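Local coordinates for protein spaetzle (PDB 3E07) that acts, once processed, as a disulfide-linked dimeric cytokine ligand of the Toll receptor in embryonic dorsal-ventral patterning and antifungal defence, at residues Ile13-Tyr18 against Ile42-Cys47; Lys69-Gln74 against Pro96-Cys101. One frame throughout, in Å; residues are numbered along the deposited sequence.

Interaction 1 of 2, residues Ile13-Tyr18 against Ile42-Cys47; sequences IRKLVY and IQIEEC
I13 to V17 pair with I42 to E46 as two antiparallel neighbours, the edge-to-edge contact that makes up the two-stranded sheet of strands 12-17 and 39-47 at the surface of the protomer. The segment axes approach to 4.6 Å and run at 147°, a twisted pairing. Hydrogen-bonded pairs I13-E46, K15-I44 and V17-I42 set the register; at the middle one, I44 N to K15 O measures 2.8 Å and is almost straight (176° at the hydrogen).

On the face bearing K15, V17 and I44, the I44 side chain leans toward the partner strand. Its CG1 sits between backbone N and carbonyl carbon (chi1 76°), which carries CD1 to 3.4 Å from V17 CG2, while K15 runs alongside I44 with its CG 3.5 Å from I44 CG1. K15 NZ is 4.3 Å from E46 OE1, opposite charges beyond salt-bridge range.

The other face carries R14 and E45. E45 OE1 lies 3.9 Å from R14 NE, well out of the guanidinium plane, so this long salt bridge rests on charge alone. Stronger partners lie elsewhere: R14 NH1 bonds to Y72 O of the second subunit, and E45 OE2 to C99 N and, as a salt bridge, to K100 NZ of the second subunit. This twisted antiparallel ribbon, with C47 joined to C99, is consistent with the cystine-knot fold of the Spaetzle family.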
# COMPACT_ATOMS: atom_id res chain seq x y z
N ILE A 13 8.84 2.03 -6.30
CA ILE A 13 9.77 0.91 -6.25
C ILE A 13 9.41 -0.10 -5.17
O ILE A 13 9.43 0.22 -3.98
CB ILE A 13 11.22 1.39 -5.96
CG1 ILE A 13 11.64 2.44 -6.99
CG2 ILE A 13 12.18 0.20 -5.98
CD1 ILE A 13 11.73 1.93 -8.43
N ARG A 14 9.05 -1.32 -5.59
CA ARG A 14 8.74 -2.41 -4.66
C ARG A 14 10.10 -3.04 -4.35
O ARG A 14 10.82 -3.44 -5.27
CB ARG A 14 7.81 -3.43 -5.32
CG ARG A 14 6.32 -3.18 -5.16
CD ARG A 14 5.78 -4.00 -3.99
NE ARG A 14 4.46 -4.58 -4.27
CZ ARG A 14 3.85 -5.46 -3.48
NH1 ARG A 14 2.66 -5.93 -3.80
NH2 ARG A 14 4.44 -5.89 -2.37
N LYS A 15 10.47 -3.13 -3.08
CA LYS A 15 11.78 -3.70 -2.74
C LYS A 15 11.78 -4.43 -1.40
O LYS A 15 10.86 -4.29 -0.60
CB LYS A 15 12.83 -2.57 -2.73
CG LYS A 15 12.76 -1.71 -1.48
CD LYS A 15 12.98 -0.22 -1.74
CE LYS A 15 14.43 0.12 -2.08
NZ LYS A 15 14.84 -0.42 -3.40
N LEU A 16 12.83 -5.22 -1.17
CA LEU A 16 13.01 -5.98 0.07
C LEU A 16 13.95 -5.26 1.02
O LEU A 16 15.04 -4.86 0.64
CB LEU A 16 13.58 -7.36 -0.24
CG LEU A 16 12.59 -8.52 -0.28
CD1 LEU A 16 13.37 -9.80 -0.53
CD2 LEU A 16 11.82 -8.60 1.03
N VAL A 17 13.54 -5.12 2.27
CA VAL A 17 14.36 -4.42 3.24
C VAL A 17 14.55 -5.24 4.50
O VAL A 17 13.82 -6.20 4.75
CB VAL A 17 13.73 -3.05 3.58
CG1 VAL A 17 14.59 -2.30 4.59
CG2 VAL A 17 13.58 -2.23 2.32
N TYR A 18 15.55 -4.85 5.28
CA TYR A 18 15.87 -5.55 6.52
C TYR A 18 15.75 -4.65 7.76
O TYR A 18 16.26 -3.52 7.78
CB TYR A 18 17.29 -6.10 6.46
CG TYR A 18 17.47 -7.27 5.54
CD1 TYR A 18 17.56 -8.57 6.04
CD2 TYR A 18 17.62 -7.08 4.16
CE1 TYR A 18 17.79 -9.65 5.19
CE2 TYR A 18 17.85 -8.16 3.31
CZ TYR A 18 17.95 -9.44 3.83
OH TYR A 18 18.24 -10.51 3.01
N ILE A 42 11.54 -7.28 4.92
CA ILE A 42 10.27 -6.60 4.78
C ILE A 42 10.01 -6.04 3.39
O ILE A 42 10.82 -5.28 2.87
CB ILE A 42 10.18 -5.44 5.82
CG1 ILE A 42 10.27 -6.03 7.23
CG2 ILE A 42 8.90 -4.65 5.62
CD1 ILE A 42 10.39 -4.99 8.32
N GLN A 43 8.89 -6.43 2.80
CA GLN A 43 8.50 -5.94 1.47
C GLN A 43 7.98 -4.51 1.56
O GLN A 43 7.01 -4.25 2.27
CB GLN A 43 7.40 -6.81 0.88
CG GLN A 43 7.87 -8.02 0.11
CD GLN A 43 6.72 -8.80 -0.47
OE1 GLN A 43 5.64 -8.24 -0.70
NE2 GLN A 43 6.94 -10.08 -0.74
N ILE A 44 8.60 -3.58 0.84
CA ILE A 44 8.12 -2.20 0.86
C ILE A 44 7.89 -1.60 -0.52
O ILE A 44 8.39 -2.11 -1.52
CB ILE A 44 9.06 -1.26 1.65
CG1 ILE A 44 10.30 -0.91 0.82
CG2 ILE A 44 9.44 -1.89 2.96
CD1 ILE A 44 11.22 0.11 1.49
N GLU A 45 7.09 -0.54 -0.56
CA GLU A 45 6.82 0.17 -1.79
C GLU A 45 7.06 1.66 -1.57
O GLU A 45 6.32 2.31 -0.82
CB GLU A 45 5.38 -0.02 -2.26
CG GLU A 45 5.11 0.82 -3.51
CD GLU A 45 3.85 0.44 -4.24
OE1 GLU A 45 3.72 -0.74 -4.62
OE2 GLU A 45 2.99 1.33 -4.45
N GLU A 46 8.09 2.19 -2.22
CA GLU A 46 8.41 3.61 -2.10
C GLU A 46 7.97 4.37 -3.34
O GLU A 46 8.02 3.83 -4.45
CB GLU A 46 9.93 3.81 -1.98
CG GLU A 46 10.58 3.27 -0.74
CD GLU A 46 12.09 3.48 -0.77
OE1 GLU A 46 12.76 2.84 -1.61
OE2 GLU A 46 12.59 4.30 0.03
N CYS A 47 7.53 5.61 -3.16
CA CYS A 47 7.16 6.43 -4.31
C CYS A 47 8.47 6.80 -5.01
O CYS A 47 9.47 7.06 -4.34
CB CYS A 47 6.50 7.73 -3.87
SG CYS A 47 4.72 7.70 -3.48

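Interaction 2 of 2, residues Lys69-Gln74 against Pro96-Cys101; sequences KQHYTQ and PSCCKC
Four backbone hydrogen bonds fasten K69-H71 to S97-K100, and their spacing reveals a classic beta bulge in this antiparallel pair of the cystine-knot fold. K69 and K100 exchange two bonds, K69 N to K100 O at 2.7 Å and a longer return bond. H71 N then reaches C98 O, but H71 O is taken by S97 N (2.8 Å, 177° at the hydrogen). S97 and C98 thus both face H71, and the register slips by one before Y72 pairs with P96.

H71 O is gripped by a second donor. Q70 extends its CG anti to the backbone N (chi1 -178°) and then bends at chi2, which brings NE2 to 3.1 Å from H71 O, the oxygen lying in the amide plane. This donor and S97 N approach from opposite faces of the carbonyl plane; S97 OG adds a weak bond. Q70 also bonds to strand 39-47, through OE1 to C47 N and NE2 to E45 O.

On the face shared by K69, H71, C98 and K100, C98 CB packs on H71 CB at 3.9 Å. The detailed placement of the K100 chain beside the H71 ring is doubtful. K100 NZ continues to C99 O and E45 OE2 of the second subunit, and C98 SG forms the interchain disulfide with its counterpart in that subunit, so this face lies at the dimer junction.

On the opposite face the pyrrolidine of P96 crosses the Y72 ring obliquely, its CG 3.9 Å from Y72 CE1. Beyond the bulge, T73 CG2 rests 3.5 Å from S97 CB.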
# COMPACT_ATOMS: atom_id res chain seq x y z
N LYS A 69 1.36 10.34 -3.48
CA LYS A 69 1.46 10.28 -2.04
C LYS A 69 1.98 8.96 -1.52
O LYS A 69 1.55 7.88 -1.95
CB LYS A 69 0.09 10.56 -1.40
CG LYS A 69 0.05 11.81 -0.55
CD LYS A 69 -1.19 11.83 0.33
CE LYS A 69 -1.21 10.64 1.29
NZ LYS A 69 -2.40 10.64 2.18
N GLN A 70 2.92 9.04 -0.58
CA GLN A 70 3.51 7.87 0.05
C GLN A 70 2.62 7.43 1.22
O GLN A 70 2.29 8.24 2.10
CB GLN A 70 4.91 8.21 0.57
CG GLN A 70 5.64 7.03 1.21
CD GLN A 70 5.96 5.91 0.21
OE1 GLN A 70 6.79 6.08 -0.69
NE2 GLN A 70 5.30 4.77 0.37
N HIS A 71 2.24 6.15 1.24
CA HIS A 71 1.43 5.60 2.33
C HIS A 71 2.30 4.66 3.16
O HIS A 71 3.27 4.10 2.66
CB HIS A 71 0.23 4.83 1.77
CG HIS A 71 -0.88 5.71 1.29
ND1 HIS A 71 -2.01 5.22 0.68
CD2 HIS A 71 -1.05 7.05 1.36
CE1 HIS A 71 -2.83 6.21 0.40
NE2 HIS A 71 -2.27 7.34 0.81
N TYR A 72 1.94 4.49 4.43
CA TYR A 72 2.69 3.63 5.32
C TYR A 72 1.77 2.75 6.15
O TYR A 72 0.61 3.08 6.36
CB TYR A 72 3.52 4.46 6.30
CG TYR A 72 4.42 5.51 5.70
CD1 TYR A 72 5.76 5.23 5.42
CD2 TYR A 72 3.95 6.79 5.45
CE1 TYR A 72 6.60 6.20 4.91
CE2 TYR A 72 4.79 7.77 4.94
CZ TYR A 72 6.12 7.47 4.68
OH TYR A 72 6.96 8.45 4.21
N THR A 73 2.31 1.64 6.63
CA THR A 73 1.62 0.75 7.55
C THR A 73 2.61 0.73 8.73
O THR A 73 3.74 1.22 8.59
CB THR A 73 1.47 -0.68 6.99
OG1 THR A 73 2.77 -1.25 6.78
CG2 THR A 73 0.70 -0.67 5.69
N GLN A 74 2.20 0.20 9.88
CA GLN A 74 3.11 0.14 11.03
C GLN A 74 2.68 -0.88 12.07
O GLN A 74 1.50 -1.25 12.14
CB GLN A 74 3.27 1.53 11.67
CG GLN A 74 1.99 2.27 12.02
CD GLN A 74 2.23 3.66 12.61
OE1 GLN A 74 2.86 3.80 13.66
NE2 GLN A 74 1.72 4.68 11.94
N PRO A 96 6.94 2.05 4.35
CA PRO A 96 6.42 2.53 3.07
C PRO A 96 5.66 1.37 2.46
O PRO A 96 6.22 0.30 2.23
CB PRO A 96 7.69 2.87 2.29
CG PRO A 96 8.66 3.25 3.39
CD PRO A 96 8.40 2.16 4.41
N SER A 97 4.38 1.57 2.19
CA SER A 97 3.58 0.47 1.70
C SER A 97 2.84 0.63 0.39
O SER A 97 2.52 -0.36 -0.26
CB SER A 97 2.56 0.09 2.78
OG SER A 97 1.72 1.19 3.11
N CYS A 98 2.57 1.86 -0.02
CA CYS A 98 1.77 2.06 -1.21
C CYS A 98 2.00 3.47 -1.73
O CYS A 98 2.03 4.42 -0.95
CB CYS A 98 0.31 1.84 -0.79
SG CYS A 98 -1.09 1.83 -1.95
N CYS A 99 2.20 3.62 -3.03
CA CYS A 99 2.37 4.94 -3.59
C CYS A 99 1.14 5.15 -4.46
O CYS A 99 0.93 4.42 -5.41
CB CYS A 99 3.63 5.04 -4.44
SG CYS A 99 3.84 6.74 -5.04
N LYS A 100 0.32 6.13 -4.12
CA LYS A 100 -0.87 6.38 -4.92
C LYS A 100 -1.16 7.86 -5.12
O LYS A 100 -0.65 8.72 -4.38
CB LYS A 100 -2.08 5.67 -4.32
CG LYS A 100 -2.44 6.07 -2.92
CD LYS A 100 -3.81 5.51 -2.52
CE LYS A 100 -3.84 3.99 -2.43
NZ LYS A 100 -5.18 3.49 -2.00
N CYS A 101 -1.97 8.14 -6.13
CA CYS A 101 -2.34 9.49 -6.51
C CYS A 101 -3.44 10.09 -5.62
O CYS A 101 -4.54 9.55 -5.48
CB CYS A 101 -2.78 9.52 -7.99
SG CYS A 101 -3.05 11.20 -8.64

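From the N terminus, strand 12-17 is followed by a partly unmodelled connection before strand 39-47 returns beside it, so interaction 1 closes the first loop. The chain then passes to strand 65-80, turns through 86-89 and comes back along 94-104, where interaction 2 closes a second loop. The two closures are in series, neither nested nor crossing, with centres about 11 Å apart. They are joined laterally, among others by the C47-C99 disulfide, backbone hydrogen bonding of E45 with P96, and packing of I44 CB on P96 O. The two-stranded sheet of 12-17 and 39-47 is thereby tied to the three-stranded sheet, and both contacts touch the second subunit.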